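PDB 4TTR: dephospho-CoA kinase from Legionella pneumophila subsp. pneumophila, which probably phosphorylates the 3'-hydroxyl of dephospho-CoA with ATP, the last step in coenzyme A biosynthesis. Local coordinates for residues S27-V32 / L123-L128. Residues are numbered along the deposited sequence; the frame is centred on the assembly and turned at random. Where two conformers were deposited one is given.
Sequences SGKSTV and LIEIPL. With BU2 (1,3-butanediol), chain B.
K29, in the first turn of helix 29-38 just after the N-cap residue G28, whose CA packs on C1 of 1,3-butanediol, reaches across to E125, the last residue of strand 122-125, and I126 just beyond it. Its chain runs nearly straight from CB to CE and bends only at the last torsion (chi4 -110°), which brings the ammonium near the carbonyl of I126. The two meet through a water: K29 NZ donates to it at 3.0 Å, and the water donates in turn to I126 O at 2.6 Å. The methylene end of the lysine crosses the carboxylate of E125, K29 CE lying 3.4 Å from E125 OE1. With K29 NZ 4.4 Å from E125 OE1, the opposite charges lie beyond salt-bridge distance, though they would probably still attract. E125 OE2, on the side of the S30 backbone, is buried by the contact and has no partner in the model. Further along, S30 turns its hydroxyl to the diol, tentatively, since it holds for one of two conformers. The diol thus lies against the loop predicted to bind ATP, whose glycine, lysine and serine belong to the P-loop (Walker A motif) linking strand 18-23 to helix 29-38, as in P-loop kinases.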
loop_
_atom_site.group_PDB
_atom_site.type_symbol
_atom_site.label_atom_id
_atom_site.label_comp_id
_atom_site.label_asym_id
_atom_site.label_seq_id
_atom_site.Cartn_x
_atom_site.Cartn_y
_atom_site.Cartn_z
ATOM N N SER A 27 -10.159 -1.668 0.787
ATOM C CA SER A 27 -10.242 -1.465 2.232
ATOM C C SER A 27 -10.614 -0.041 2.616
ATOM O O SER A 27 -11.192 0.182 3.673
ATOM C CB SER A 27 -8.906 -1.813 2.882
ATOM O OG SER A 27 -7.877 -0.972 2.393
ATOM N N GLY A 28 -10.263 0.918 1.764
ATOM C CA GLY A 28 -10.455 2.320 2.083
ATOM C C GLY A 28 -9.148 2.971 2.499
ATOM O O GLY A 28 -9.155 4.048 3.096
ATOM N N LYS A 29 -8.021 2.333 2.189
ATOM C CA LYS A 29 -6.763 2.713 2.828
ATOM C C LYS A 29 -6.198 4.031 2.304
ATOM O O LYS A 29 -5.539 4.755 3.048
ATOM C CB LYS A 29 -5.722 1.593 2.689
ATOM C CG LYS A 29 -4.849 1.612 1.448
ATOM C CD LYS A 29 -3.612 0.759 1.681
ATOM C CE LYS A 29 -2.670 0.788 0.493
ATOM N NZ LYS A 29 -2.641 -0.518 -0.214
ATOM N N SER A 30 -6.429 4.346 1.033
ATOM C CA SER A 30 -5.961 5.613 0.485
ATOM C C SER A 30 -6.740 6.765 1.114
ATOM O O SER A 30 -6.227 7.872 1.243
ATOM C CB SER A 30 -6.101 5.638 -1.039
ATOM O OG SER A 30 -7.418 5.981 -1.428
ATOM N N THR A 31 -7.982 6.494 1.505
ATOM C CA THR A 31 -8.789 7.474 2.220
ATOM C C THR A 31 -8.235 7.659 3.629
ATOM O O THR A 31 -8.173 8.775 4.146
ATOM C CB THR A 31 -10.260 7.045 2.296
ATOM O OG1 THR A 31 -10.769 6.853 0.971
ATOM C CG2 THR A 31 -11.095 8.097 3.017
ATOM N N VAL A 32 -7.832 6.550 4.241
ATOM C CA VAL A 32 -7.196 6.581 5.551
ATOM C C VAL A 32 -5.920 7.408 5.483
ATOM O O VAL A 32 -5.653 8.212 6.369
ATOM C CB VAL A 32 -6.892 5.154 6.061
ATOM C CG1 VAL A 32 -5.951 5.179 7.261
ATOM C CG2 VAL A 32 -8.181 4.448 6.426
ATOM N N LEU A 123 3.914 8.269 8.202
ATOM C CA LEU A 123 3.116 7.165 7.691
ATOM C C LEU A 123 3.675 6.709 6.348
ATOM O O LEU A 123 3.851 7.515 5.442
ATOM C CB LEU A 123 1.658 7.592 7.550
ATOM C CG LEU A 123 0.629 6.475 7.418
ATOM C CD1 LEU A 123 0.427 5.769 8.749
ATOM C CD2 LEU A 123 -0.676 7.050 6.912
ATOM N N ILE A 124 3.972 5.417 6.239
ATOM C CA ILE A 124 4.486 4.836 5.005
ATOM C C ILE A 124 3.480 3.830 4.445
ATOM O O ILE A 124 3.288 2.754 5.009
ATOM C CB ILE A 124 5.842 4.128 5.227
ATOM C CG1 ILE A 124 6.817 5.045 5.975
ATOM C CG2 ILE A 124 6.432 3.694 3.892
ATOM C CD1 ILE A 124 8.129 4.383 6.353
ATOM N N GLU A 125 2.830 4.195 3.346
ATOM C CA GLU A 125 1.898 3.294 2.679
ATOM C C GLU A 125 2.665 2.230 1.906
ATOM O O GLU A 125 3.443 2.549 1.007
ATOM C CB GLU A 125 0.972 4.065 1.740
ATOM C CG GLU A 125 -0.159 3.221 1.173
ATOM C CD GLU A 125 -1.006 3.974 0.164
ATOM O OE1 GLU A 125 -1.132 3.493 -0.982
ATOM O OE2 GLU A 125 -1.553 5.039 0.518
ATOM N N ILE A 126 2.432 0.970 2.266
ATOM C CA ILE A 126 3.185 -0.159 1.734
ATOM C C ILE A 126 2.217 -1.272 1.313
ATOM O O ILE A 126 1.037 -1.223 1.660
ATOM C CB ILE A 126 4.198 -0.674 2.782
ATOM C CG1 ILE A 126 3.476 -1.102 4.062
ATOM C CG2 ILE A 126 5.218 0.411 3.079
ATOM C CD1 ILE A 126 4.395 -1.526 5.193
ATOM N N PRO A 127 2.701 -2.271 0.548
ATOM C CA PRO A 127 1.772 -3.319 0.101
ATOM C C PRO A 127 1.329 -4.266 1.216
ATOM O O PRO A 127 2.014 -4.396 2.230
ATOM C CB PRO A 127 2.578 -4.078 -0.961
ATOM C CG PRO A 127 3.993 -3.829 -0.614
ATOM C CD PRO A 127 4.039 -2.437 -0.050
ATOM N N LEU A 128 0.189 -4.920 1.007
ATOM C CA LEU A 128 -0.396 -5.828 1.993
ATOM C C LEU A 128 0.590 -6.901 2.457
ATOM O O LEU A 128 0.761 -7.124 3.659
ATOM C CB LEU A 128 -1.647 -6.485 1.404
ATOM C CG LEU A 128 -2.338 -7.576 2.228
ATOM C CD1 LEU A 128 -2.889 -7.012 3.530
ATOM C CD2 LEU A 128 -3.442 -8.223 1.405
HETATM C C1 BU2 B . -9.558 3.658 -1.008
HETATM O O1 BU2 B . -10.798 3.875 -1.646
HETATM C C2 BU2 B . -8.566 3.042 -1.973
HETATM C C3 BU2 B . -8.020 1.766 -1.368
HETATM O O3 BU2 B . -8.963 0.736 -1.555
HETATM C C4 BU2 B . -6.718 1.403 -2.046
HETATM O O HOH W 1 -1.185 -2.485 1.508
#